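Alpha-2,3-sialyltransferase (Campylobacter jejuni, PDB 2P2V) probably transfers sialic acid from CMP-sialic acid to galactose-ended acceptors through an alpha-2,3 linkage, the chain here being the catalytic part of a longer membrane protein. Local coordinates at residues G60-P70 against N87-T98; M185-F193 against I258-N266. All coordinates share one frame; numbering follows the deposited sequence.

Interaction 1: G60-P70 against N87-T98; sequences GKKIKAVFFNP and NEYEIKNIFCST. With CSF (cytidine-5'-monophosphate-3-fluoro-N-acetyl-neuraminic acid), chain O; EDO (1,2-ethanediol), chain D.
Phe67 and Phe95 are neighbours on one face of the sheet. Phe67 starts at CB, which meets Ser97 OG at 3.5 Å. With CG beside the backbone N (chi1 -68°), the ring lies along that of Phe95. Its CD2 touches CB of Phe95. Phe67 CE2 lies 3.5 Å from Phe95 CD1, and CZ nears the same atom. The ring planes are almost parallel (4°) but displaced, with centroids 4.7 Å apart and little face overlap. Phe95 also turns an edge to Ala65 CB, and Phe46 and helix 150-161 border Phe67. The two strands are parallel neighbours, joined by helix 73-85 in a beta-alpha-beta unit of the Rossmann-like sheet. Their ladder is interrupted at Lys64 and Lys92. There the amide of Asn93 steps in: ND2 gives a bond of 3.0 Å to Lys64 O, which lies in the amide plane, and ND2 also bonds to Glu10. On the other face, Val66 CG2 packs 3.8 Å from Ile91 CG2, and Phe68 CD2 touches Ile94 CG2. Nearer the strand starts, Ile63 CD1 meets Tyr89 CD1 at 3.4 Å. At the carboxyl ends, Asn69 ND2 donates to carboxylate oxygen OAA of the CMP-3-fluorosialic acid at 3.1 Å. Asn69 OD1 accepts a bond from a water molecule, which in turn accepts one from Ser97 OG at 2.7 Å, tying the ligand-binding amide to the residue that follows the neighbouring strand.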
loop_
_atom_site.group_PDB
_atom_site.type_symbol
_atom_site.label_atom_id
_atom_site.label_comp_id
_atom_site.label_asym_id
_atom_site.label_seq_id
_atom_site.Cartn_x
_atom_site.Cartn_y
_atom_site.Cartn_z
ATOM N N GLY A 60 21.176 34.874 -10.482
ATOM C CA GLY A 60 22.355 34.274 -9.885
ATOM C C GLY A 60 22.393 32.774 -10.178
ATOM O O GLY A 60 21.585 32.261 -10.964
ATOM N N LYS A 61 23.343 32.095 -9.542
ATOM C CA LYS A 61 23.665 30.703 -9.867
ATOM C C LYS A 61 23.066 29.719 -8.872
ATOM O O LYS A 61 23.024 28.507 -9.151
ATOM C CB LYS A 61 25.189 30.519 -9.897
ATOM C CG LYS A 61 25.930 31.233 -11.040
ATOM C CD LYS A 61 27.431 30.872 -11.009
ATOM C CE LYS A 61 27.664 29.413 -11.486
ATOM N NZ LYS A 61 29.049 28.826 -11.283
ATOM N N LYS A 62 22.660 30.225 -7.690
ATOM C CA LYS A 62 22.154 29.393 -6.599
ATOM C C LYS A 62 20.627 29.307 -6.613
ATOM O O LYS A 62 19.934 30.296 -6.342
ATOM C CB LYS A 62 22.678 29.859 -5.236
ATOM C CG LYS A 62 24.191 30.133 -5.295
ATOM C CD LYS A 62 24.832 30.140 -3.930
ATOM C CE LYS A 62 26.342 30.143 -4.086
ATOM N NZ LYS A 62 27.084 30.354 -2.779
ATOM N N ILE A 63 20.117 28.140 -7.046
ATOM C CA ILE A 63 18.688 27.859 -7.035
ATOM C C ILE A 63 18.300 26.952 -5.849
ATOM O O ILE A 63 18.881 25.856 -5.650
ATOM C CB ILE A 63 18.198 27.272 -8.425
ATOM C CG1 ILE A 63 18.532 28.222 -9.571
ATOM C CG2 ILE A 63 16.699 27.098 -8.344
ATOM C CD1 ILE A 63 18.506 27.560 -10.988
ATOM N N LYS A 64 17.368 27.403 -5.008
ATOM C CA LYS A 64 16.916 26.597 -3.923
ATOM C C LYS A 64 16.071 25.410 -4.422
ATOM O O LYS A 64 16.241 24.296 -3.943
ATOM C CB LYS A 64 16.102 27.422 -2.885
ATOM C CG LYS A 64 15.710 26.644 -1.631
ATOM C CD LYS A 64 16.901 26.312 -0.678
ATOM C CE LYS A 64 16.405 25.888 0.703
ATOM N NZ LYS A 64 17.555 25.656 1.628
ATOM N N ALA A 65 15.174 25.625 -5.368
ATOM C CA ALA A 65 14.470 24.447 -5.914
ATOM C C ALA A 65 14.167 24.764 -7.352
ATOM O O ALA A 65 13.831 25.888 -7.683
ATOM C CB ALA A 65 13.198 24.175 -5.227
ATOM N N VAL A 66 14.173 23.726 -8.186
ATOM C CA VAL A 66 13.659 23.883 -9.521
ATOM C C VAL A 66 12.429 23.041 -9.664
ATOM O O VAL A 66 12.272 22.041 -8.947
ATOM C CB VAL A 66 14.682 23.392 -10.640
ATOM C CG1 VAL A 66 15.941 24.324 -10.721
ATOM C CG2 VAL A 66 15.093 21.935 -10.413
ATOM N N PHE A 67 11.581 23.383 -10.648
ATOM C CA PHE A 67 10.275 22.726 -10.747
ATOM C C PHE A 67 10.065 22.376 -12.189
ATOM O O PHE A 67 10.184 23.249 -13.049
ATOM C CB PHE A 67 9.134 23.656 -10.332
ATOM C CG PHE A 67 9.152 23.995 -8.866
ATOM C CD1 PHE A 67 10.085 24.915 -8.396
ATOM C CD2 PHE A 67 8.297 23.355 -7.985
ATOM C CE1 PHE A 67 10.130 25.178 -6.993
ATOM C CE2 PHE A 67 8.357 23.608 -6.603
ATOM C CZ PHE A 67 9.264 24.503 -6.149
ATOM N N PHE A 68 9.695 21.129 -12.425
ATOM C CA PHE A 68 9.509 20.630 -13.834
ATOM C C PHE A 68 8.208 19.848 -13.958
ATOM O O PHE A 68 7.748 19.157 -13.018
ATOM C CB PHE A 68 10.667 19.659 -14.196
ATOM C CG PHE A 68 12.059 20.271 -14.152
ATOM C CD1 PHE A 68 12.404 21.427 -14.899
ATOM C CD2 PHE A 68 13.029 19.697 -13.351
ATOM C CE1 PHE A 68 13.687 21.979 -14.811
ATOM C CE2 PHE A 68 14.321 20.209 -13.317
ATOM C CZ PHE A 68 14.647 21.369 -14.075
ATOM N N ASN A 69 7.626 19.883 -15.163
ATOM C CA ASN A 69 6.375 19.217 -15.436
ATOM C C ASN A 69 6.597 17.720 -15.745
ATOM O O ASN A 69 7.667 17.307 -16.241
ATOM C CB ASN A 69 5.673 19.904 -16.659
ATOM C CG ASN A 69 5.130 21.337 -16.310
ATOM O OD1 ASN A 69 4.894 21.677 -15.132
ATOM N ND2 ASN A 69 4.978 22.162 -17.318
ATOM N N PRO A 70 5.617 16.899 -15.411
ATOM C CA PRO A 70 5.803 15.465 -15.465
ATOM C C PRO A 70 6.118 15.015 -16.881
ATOM O O PRO A 70 6.832 14.067 -17.043
ATOM C CB PRO A 70 4.436 14.926 -15.104
ATOM C CG PRO A 70 3.842 15.985 -14.218
ATOM C CD PRO A 70 4.305 17.268 -14.831
ATOM N N ASN A 87 28.841 22.727 -13.302
ATOM C CA ASN A 87 28.886 23.929 -12.451
ATOM C C ASN A 87 28.145 25.183 -13.044
ATOM O O ASN A 87 28.555 26.331 -12.804
ATOM C CB ASN A 87 30.364 24.269 -12.064
ATOM C CG ASN A 87 31.080 23.126 -11.330
ATOM O OD1 ASN A 87 30.610 22.618 -10.313
ATOM N ND2 ASN A 87 32.252 22.747 -11.834
ATOM N N GLU A 88 27.086 24.979 -13.836
ATOM C CA GLU A 88 26.332 26.091 -14.374
ATOM C C GLU A 88 25.392 26.642 -13.320
ATOM O O GLU A 88 25.222 27.846 -13.220
ATOM C CB GLU A 88 25.596 25.714 -15.651
ATOM C CG GLU A 88 26.601 25.287 -16.692
ATOM C CD GLU A 88 26.093 25.140 -18.101
ATOM O OE1 GLU A 88 25.057 25.680 -18.488
ATOM O OE2 GLU A 88 26.818 24.494 -18.870
ATOM N N TYR A 89 24.810 25.758 -12.513
ATOM C CA TYR A 89 24.018 26.185 -11.365
ATOM C C TYR A 89 24.239 25.255 -10.219
ATOM O O TYR A 89 24.674 24.107 -10.396
ATOM C CB TYR A 89 22.529 26.183 -11.694
ATOM C CG TYR A 89 22.061 27.110 -12.799
ATOM C CD1 TYR A 89 21.491 28.339 -12.503
ATOM C CD2 TYR A 89 22.095 26.712 -14.144
ATOM C CE1 TYR A 89 21.010 29.184 -13.498
ATOM C CE2 TYR A 89 21.651 27.528 -15.127
ATOM C CZ TYR A 89 21.064 28.759 -14.815
ATOM O OH TYR A 89 20.576 29.555 -15.844
ATOM N N GLU A 90 23.879 25.752 -9.038
ATOM C CA GLU A 90 23.784 24.959 -7.851
ATOM C C GLU A 90 22.280 24.830 -7.618
ATOM O O GLU A 90 21.551 25.844 -7.544
ATOM C CB GLU A 90 24.409 25.742 -6.707
ATOM C CG GLU A 90 24.473 25.006 -5.412
ATOM C CD GLU A 90 25.009 25.916 -4.347
ATOM O OE1 GLU A 90 26.207 26.302 -4.472
ATOM O OE2 GLU A 90 24.211 26.282 -3.439
ATOM N N ILE A 91 21.813 23.591 -7.519
ATOM C CA ILE A 91 20.368 23.307 -7.405
ATOM C C ILE A 91 20.210 22.429 -6.199
ATOM O O ILE A 91 20.750 21.281 -6.168
ATOM C CB ILE A 91 19.859 22.603 -8.658
ATOM C CG1 ILE A 91 20.014 23.536 -9.859
ATOM C CG2 ILE A 91 18.362 22.175 -8.460
ATOM C CD1 ILE A 91 19.758 22.898 -11.239
ATOM N N LYS A 92 19.525 22.945 -5.169
ATOM C CA LYS A 92 19.375 22.202 -3.941
ATOM C C LYS A 92 18.252 21.181 -3.892
ATOM O O LYS A 92 18.323 20.240 -3.107
ATOM C CB LYS A 92 19.323 23.120 -2.712
ATOM C CG LYS A 92 20.667 23.841 -2.504
ATOM C CD LYS A 92 20.473 25.043 -1.574
ATOM C CE LYS A 92 21.808 25.515 -1.021
ATOM N NZ LYS A 92 22.390 24.432 -0.180
ATOM N N ASN A 93 17.236 21.353 -4.730
ATOM C CA ASN A 93 16.082 20.467 -4.665
ATOM C C ASN A 93 15.482 20.406 -6.045
ATOM O O ASN A 93 15.465 21.380 -6.740
ATOM C CB ASN A 93 14.954 21.055 -3.791
ATOM C CG ASN A 93 15.303 21.072 -2.304
ATOM O OD1 ASN A 93 15.030 20.116 -1.621
ATOM N ND2 ASN A 93 15.870 22.188 -1.803
ATOM N N ILE A 94 14.865 19.287 -6.374
ATOM C CA ILE A 94 14.232 19.183 -7.701
ATOM C C ILE A 94 12.821 18.658 -7.527
ATOM O O ILE A 94 12.652 17.552 -7.020
ATOM C CB ILE A 94 14.989 18.185 -8.653
ATOM C CG1 ILE A 94 16.409 18.663 -8.920
ATOM C CG2 ILE A 94 14.187 18.100 -9.968
ATOM C CD1 ILE A 94 17.310 17.624 -9.706
ATOM N N PHE A 95 11.802 19.446 -7.883
ATOM C CA PHE A 95 10.407 19.008 -7.765
ATOM C C PHE A 95 9.796 18.681 -9.132
ATOM O O PHE A 95 10.110 19.354 -10.111
ATOM C CB PHE A 95 9.500 20.098 -7.249
ATOM C CG PHE A 95 9.722 20.415 -5.768
ATOM C CD1 PHE A 95 10.728 21.264 -5.424
ATOM C CD2 PHE A 95 8.912 19.864 -4.796
ATOM C CE1 PHE A 95 10.969 21.580 -4.046
ATOM C CE2 PHE A 95 9.130 20.154 -3.429
ATOM C CZ PHE A 95 10.159 21.039 -3.094
ATOM N N CYS A 96 8.867 17.737 -9.116
ATOM C CA CYS A 96 7.956 17.524 -10.240
ATOM C C CYS A 96 6.632 18.166 -9.880
ATOM O O CYS A 96 6.024 17.815 -8.846
ATOM C CB CYS A 96 7.810 16.020 -10.465
ATOM S SG CYS A 96 6.853 15.761 -11.972
ATOM N N SER A 97 6.242 19.195 -10.619
ATOM C CA SER A 97 4.995 19.938 -10.406
ATOM C C SER A 97 3.753 19.084 -10.720
ATOM O O SER A 97 3.352 18.891 -11.903
ATOM C CB SER A 97 5.003 21.190 -11.255
ATOM O OG SER A 97 6.194 21.944 -11.103
ATOM N N THR A 98 3.152 18.537 -9.664
ATOM C CA THR A 98 2.152 17.501 -9.783
ATOM C C THR A 98 0.901 17.832 -8.978
ATOM O O THR A 98 0.980 18.549 -7.982
ATOM C CB THR A 98 2.730 16.126 -9.264
ATOM O OG1 THR A 98 3.516 16.326 -8.062
ATOM C CG2 THR A 98 3.619 15.434 -10.370
HETATM C C5A CSF O . 3.459 25.294 -21.177
HETATM C C4A CSF O . 2.830 26.588 -20.672
HETATM C C2A CSF O . 4.107 26.365 -18.461
HETATM O O6A CSF O . 4.741 25.221 -19.073
HETATM C C6A CSF O . 4.843 25.151 -20.519
HETATM C C3A CSF O . 2.761 26.619 -19.137
HETATM O O4A CSF O . 1.496 26.670 -21.154
HETATM N N5A CSF O . 3.609 25.445 -22.641
HETATM C C7A CSF O . 5.504 23.819 -20.855
HETATM C C8A CSF O . 6.855 23.694 -20.160
HETATM C C9A CSF O . 7.498 22.312 -20.398
HETATM O O9A CSF O . 8.829 22.237 -19.835
HETATM O O8A CSF O . 7.707 24.798 -20.599
HETATM O O7A CSF O . 4.601 22.756 -20.499
HETATM C C1A CSF O . 3.774 26.050 -17.009
HETATM O OBA CSF O . 2.991 26.851 -16.425
HETATM O OAA CSF O . 4.291 25.031 -16.475
HETATM O O1A CSF O . 4.898 27.575 -18.395
HETATM O O2A CSF O . 5.696 28.710 -20.443
HETATM N N1 CSF O . 5.255 32.943 -17.821
HETATM C C2 CSF O . 4.356 34.041 -17.976
HETATM N N3 CSF O . 4.294 34.727 -19.155
HETATM C C4 CSF O . 5.107 34.378 -20.178
HETATM C C5 CSF O . 5.999 33.306 -20.044
HETATM C C6 CSF O . 6.060 32.598 -18.847
HETATM C "C3'" CSF O . 4.679 29.951 -16.343
HETATM C "C2'" CSF O . 4.115 31.352 -16.209
HETATM C "C1'" CSF O . 5.329 32.223 -16.530
HETATM O "O4'" CSF O . 6.522 31.412 -16.461
HETATM C "C4'" CSF O . 6.177 30.076 -16.095
HETATM P PA CSF O . 6.233 28.024 -19.211
HETATM O "O5'" CSF O . 6.853 29.200 -18.275
HETATM C "C5'" CSF O . 7.016 29.057 -16.865
HETATM O "O3'" CSF O . 4.128 29.091 -15.352
HETATM O "O2'" CSF O . 3.667 31.582 -14.845
HETATM N N4 CSF O . 5.068 35.058 -21.364
HETATM O O2 CSF O . 3.590 34.346 -17.019
HETATM O O3A CSF O . 7.293 26.962 -19.276
HETATM C C10 CSF O . 3.484 24.338 -23.394
HETATM O O10 CSF O . 3.272 23.210 -22.923
HETATM C C11 CSF O . 3.640 24.552 -24.882
HETATM F F3A CSF O . 1.895 25.648 -18.687
HETATM C C1 EDO D . 2.600 22.921 -13.305
HETATM O O1 EDO D . 2.130 21.903 -14.216
HETATM C C2 EDO D . 1.459 23.890 -13.060
HETATM O O2 EDO D . 0.478 23.742 -14.099
HETATM O O HOH W 1 21.697 26.515 -4.410
HETATM O O HOH W 2 6.779 23.103 -13.514
#

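Interaction 2: M185-F193 against I258-N266; sequences MSTNIKTIF and INDILLTDN. With EDO (1,2-ethanediol), chain C.
A helix N-terminus held by a carboxylate from a distant loop defines this contact. Ser186 is the N-cap of helix 187-192, and Asp260 reaches it from the loop that follows strand 224-227. CG of Asp260 lies opposite the backbone N (chi1 -163°), which carries the carboxylate to the helix start. Asp260 OD2 accepts from Asn188 N at 2.8 Å. That N-H meets OD2 on the syn side, 17° out of the carboxylate plane. Ser186 OG donates to Asp260 OD1 at a short 2.5 Å. This bond comes from well above the carboxylate plane (51° out of it). OD1 also takes a weak bond from Ile261 N. The negative charge would also be favoured by the helix dipole. The apolar part lies farther along the helix. Ile261 CG2 fits between three side chains: it is 3.6 Å from Asn188 CB, 3.7 Å from Ile192 CD1 and 3.9 Å from Ile189 CD1. Ile192 and Leu263 lie antiparallel alongside each other, with Ile192 CG1 3.9 Å from Leu263 CD1. Phe53 touches both Ser186 and Asp260. Helix 73-85 borders the contact through Gln75 against Ile192 and Gln76 against Ile261, and Leu262 N is hydrogen-bonded to Thr79 OG1. Beyond Leu263 the loop runs on to helix 268-283, where Thr264 packs on Val270 and also on Tyr143 of the second subunit.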
loop_
_atom_site.group_PDB
_atom_site.type_symbol
_atom_site.label_atom_id
_atom_site.label_comp_id
_atom_site.label_asym_id
_atom_site.label_seq_id
_atom_site.Cartn_x
_atom_site.Cartn_y
_atom_site.Cartn_z
ATOM N N MET A 185 10.988 27.652 -29.044
ATOM C CA MET A 185 10.952 26.535 -30.001
ATOM C C MET A 185 12.369 26.187 -30.461
ATOM O O MET A 185 12.703 26.271 -31.662
ATOM C CB MET A 185 10.044 26.845 -31.200
ATOM C CG MET A 185 8.568 26.997 -30.850
ATOM S SD MET A 185 7.777 25.459 -30.318
ATOM C CE MET A 185 7.610 24.563 -31.874
ATOM N N SER A 186 13.200 25.813 -29.486
ATOM C CA SER A 186 14.568 25.391 -29.740
ATOM C C SER A 186 14.534 24.028 -30.422
ATOM O O SER A 186 13.473 23.406 -30.540
ATOM C CB SER A 186 15.355 25.333 -28.431
ATOM O OG SER A 186 14.691 24.484 -27.515
ATOM N N THR A 187 15.687 23.570 -30.896
ATOM C CA THR A 187 15.730 22.330 -31.661
ATOM C C THR A 187 15.225 21.147 -30.815
ATOM O O THR A 187 14.434 20.340 -31.286
ATOM C CB THR A 187 17.144 22.034 -32.206
ATOM O OG1 THR A 187 17.773 23.259 -32.605
ATOM C CG2 THR A 187 17.048 21.118 -33.411
ATOM N N ASN A 188 15.675 21.061 -29.563
ATOM C CA ASN A 188 15.296 19.918 -28.717
ATOM C C ASN A 188 13.827 19.924 -28.288
ATOM O O ASN A 188 13.204 18.867 -28.202
ATOM C CB ASN A 188 16.231 19.793 -27.517
ATOM C CG ASN A 188 17.638 19.407 -27.913
ATOM O OD1 ASN A 188 18.584 19.629 -27.154
ATOM N ND2 ASN A 188 17.794 18.800 -29.114
ATOM N N ILE A 189 13.276 21.111 -28.029
ATOM C CA ILE A 189 11.850 21.234 -27.717
ATOM C C ILE A 189 11.014 20.664 -28.880
ATOM O O ILE A 189 10.129 19.821 -28.673
ATOM C CB ILE A 189 11.450 22.715 -27.364
ATOM C CG1 ILE A 189 11.969 23.128 -25.962
ATOM C CG2 ILE A 189 9.925 22.947 -27.505
ATOM C CD1 ILE A 189 11.368 22.329 -24.752
ATOM N N LYS A 190 11.345 21.103 -30.099
ATOM C CA LYS A 190 10.738 20.574 -31.336
ATOM C C LYS A 190 10.827 19.053 -31.468
ATOM O O LYS A 190 9.851 18.416 -31.848
ATOM C CB LYS A 190 11.356 21.250 -32.569
ATOM C CG LYS A 190 10.953 22.714 -32.760
ATOM C CD LYS A 190 11.769 23.353 -33.875
ATOM C CE LYS A 190 11.372 24.794 -34.119
ATOM N NZ LYS A 190 12.521 25.494 -34.781
ATOM N N THR A 191 11.976 18.468 -31.136
ATOM C CA THR A 191 12.165 17.026 -31.297
ATOM C C THR A 191 11.286 16.235 -30.335
ATOM O O THR A 191 10.481 15.394 -30.770
ATOM C CB THR A 191 13.619 16.586 -31.098
ATOM O OG1 THR A 191 14.480 17.357 -31.937
ATOM C CG2 THR A 191 13.773 15.122 -31.447
ATOM N N ILE A 192 11.440 16.505 -29.033
ATOM C CA ILE A 192 10.736 15.732 -27.996
ATOM C C ILE A 192 9.228 15.720 -28.297
ATOM O O ILE A 192 8.620 14.645 -28.390
ATOM C CB ILE A 192 11.068 16.217 -26.545
ATOM C CG1 ILE A 192 12.583 16.143 -26.297
ATOM C CG2 ILE A 192 10.360 15.343 -25.506
ATOM C CD1 ILE A 192 13.084 16.877 -25.060
ATOM N N PHE A 193 8.659 16.912 -28.499
ATOM C CA PHE A 193 7.245 17.066 -28.838
ATOM C C PHE A 193 7.080 17.608 -30.276
ATOM O O PHE A 193 6.972 18.833 -30.466
ATOM C CB PHE A 193 6.542 17.971 -27.803
ATOM C CG PHE A 193 6.183 17.262 -26.503
ATOM C CD1 PHE A 193 7.132 17.093 -25.489
ATOM C CD2 PHE A 193 4.889 16.771 -26.291
ATOM C CE1 PHE A 193 6.795 16.436 -24.295
ATOM C CE2 PHE A 193 4.546 16.124 -25.094
ATOM C CZ PHE A 193 5.503 15.960 -24.096
ATOM N N ILE A 258 24.814 25.043 -21.379
ATOM C CA ILE A 258 23.588 24.347 -21.765
ATOM C C ILE A 258 22.489 25.385 -21.965
ATOM O O ILE A 258 22.144 26.154 -21.040
ATOM C CB ILE A 258 23.151 23.330 -20.661
ATOM C CG1 ILE A 258 24.192 22.197 -20.496
ATOM C CG2 ILE A 258 21.771 22.788 -20.963
ATOM C CD1 ILE A 258 24.067 21.402 -19.198
ATOM N N ASN A 259 21.933 25.408 -23.160
ATOM C CA ASN A 259 20.918 26.378 -23.510
ATOM C C ASN A 259 19.701 25.771 -24.140
ATOM O O ASN A 259 18.843 26.493 -24.644
ATOM C CB ASN A 259 21.483 27.429 -24.467
ATOM C CG ASN A 259 21.934 26.844 -25.819
ATOM O OD1 ASN A 259 22.003 25.619 -26.026
ATOM N ND2 ASN A 259 22.268 27.743 -26.745
ATOM N N ASP A 260 19.629 24.442 -24.167
ATOM C CA ASP A 260 18.431 23.746 -24.693
ATOM C C ASP A 260 18.278 22.532 -23.772
ATOM O O ASP A 260 19.246 22.152 -23.109
ATOM C CB ASP A 260 18.673 23.318 -26.139
ATOM C CG ASP A 260 17.400 22.970 -26.886
ATOM O OD1 ASP A 260 16.308 23.015 -26.287
ATOM O OD2 ASP A 260 17.499 22.611 -28.104
ATOM N N ILE A 261 17.062 22.001 -23.692
ATOM C CA ILE A 261 16.766 20.803 -22.896
ATOM C C ILE A 261 17.569 19.650 -23.492
ATOM O O ILE A 261 17.632 19.513 -24.726
ATOM C CB ILE A 261 15.228 20.490 -22.851
ATOM C CG1 ILE A 261 14.902 19.361 -21.874
ATOM C CG2 ILE A 261 14.627 20.191 -24.305
ATOM C CD1 ILE A 261 13.364 19.228 -21.636
ATOM N N LEU A 262 18.227 18.874 -22.632
ATOM C CA LEU A 262 19.007 17.717 -23.112
ATOM C C LEU A 262 18.157 16.550 -23.552
ATOM O O LEU A 262 17.102 16.249 -23.001
ATOM C CB LEU A 262 19.989 17.262 -22.038
ATOM C CG LEU A 262 20.980 18.327 -21.544
ATOM C CD1 LEU A 262 22.046 17.692 -20.692
ATOM C CD2 LEU A 262 21.611 19.163 -22.697
ATOM N N LEU A 263 18.645 15.837 -24.563
ATOM C CA LEU A 263 17.950 14.661 -25.056
ATOM C C LEU A 263 18.535 13.469 -24.319
ATOM O O LEU A 263 19.669 13.518 -23.872
ATOM C CB LEU A 263 18.256 14.499 -26.562
ATOM C CG LEU A 263 17.255 15.008 -27.621
ATOM C CD1 LEU A 263 16.394 16.198 -27.269
ATOM C CD2 LEU A 263 17.967 15.153 -29.012
ATOM N N THR A 264 17.813 12.358 -24.270
ATOM C CA THR A 264 18.341 11.188 -23.581
ATOM C C THR A 264 18.715 10.134 -24.624
ATOM O O THR A 264 18.092 10.068 -25.657
ATOM C CB THR A 264 17.298 10.637 -22.600
ATOM O OG1 THR A 264 16.088 10.386 -23.311
ATOM C CG2 THR A 264 16.973 11.718 -21.534
ATOM N N ASP A 265 19.707 9.322 -24.325
ATOM C CA ASP A 265 20.021 8.132 -25.132
ATOM C C ASP A 265 19.015 7.009 -24.891
ATOM O O ASP A 265 18.491 6.849 -23.785
ATOM C CB ASP A 265 21.410 7.647 -24.781
ATOM C CG ASP A 265 22.506 8.525 -25.379
ATOM O OD1 ASP A 265 22.217 9.263 -26.344
ATOM O OD2 ASP A 265 23.654 8.466 -24.896
ATOM N N ASN A 266 18.767 6.215 -25.926
ATOM C CA ASN A 266 17.886 5.080 -25.865
ATOM C C ASN A 266 18.476 3.872 -25.103
ATOM O O ASN A 266 18.658 2.770 -25.656
ATOM C CB ASN A 266 17.523 4.698 -27.292
ATOM C CG ASN A 266 16.400 3.693 -27.361
ATOM O OD1 ASN A 266 16.546 2.625 -27.990
ATOM N ND2 ASN A 266 15.255 4.030 -26.757
HETATM C C1 EDO C . 21.570 10.698 -21.266
HETATM O O1 EDO C . 20.822 9.488 -21.489
HETATM C C2 EDO C . 22.790 10.835 -22.149
HETATM O O2 EDO C . 22.243 11.182 -23.405
#

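In the fold
Interaction 1 closes before interaction 2 opens along the chain, and their centres are 18 Å apart. Interaction 1 lies in the parallel sheet, about 8 Å from the centre of the chain. Interaction 2 is farther out, about 18 Å from that centre, and joins a short helix to a late loop. Helix 73-85 links them: it connects the two strands of 60-70 and 87-98, and its side chains also touch 185-193 and 258-266. A probable hydrogen bond from Ile258 N to Glu88 OE1 joins the two contacts directly. Both lie near the nucleotide-sugar pocket: Asn69 of interaction 1 bonds the ligand directly, while the Ile189 side chain of interaction 2 is about 6 Å from it.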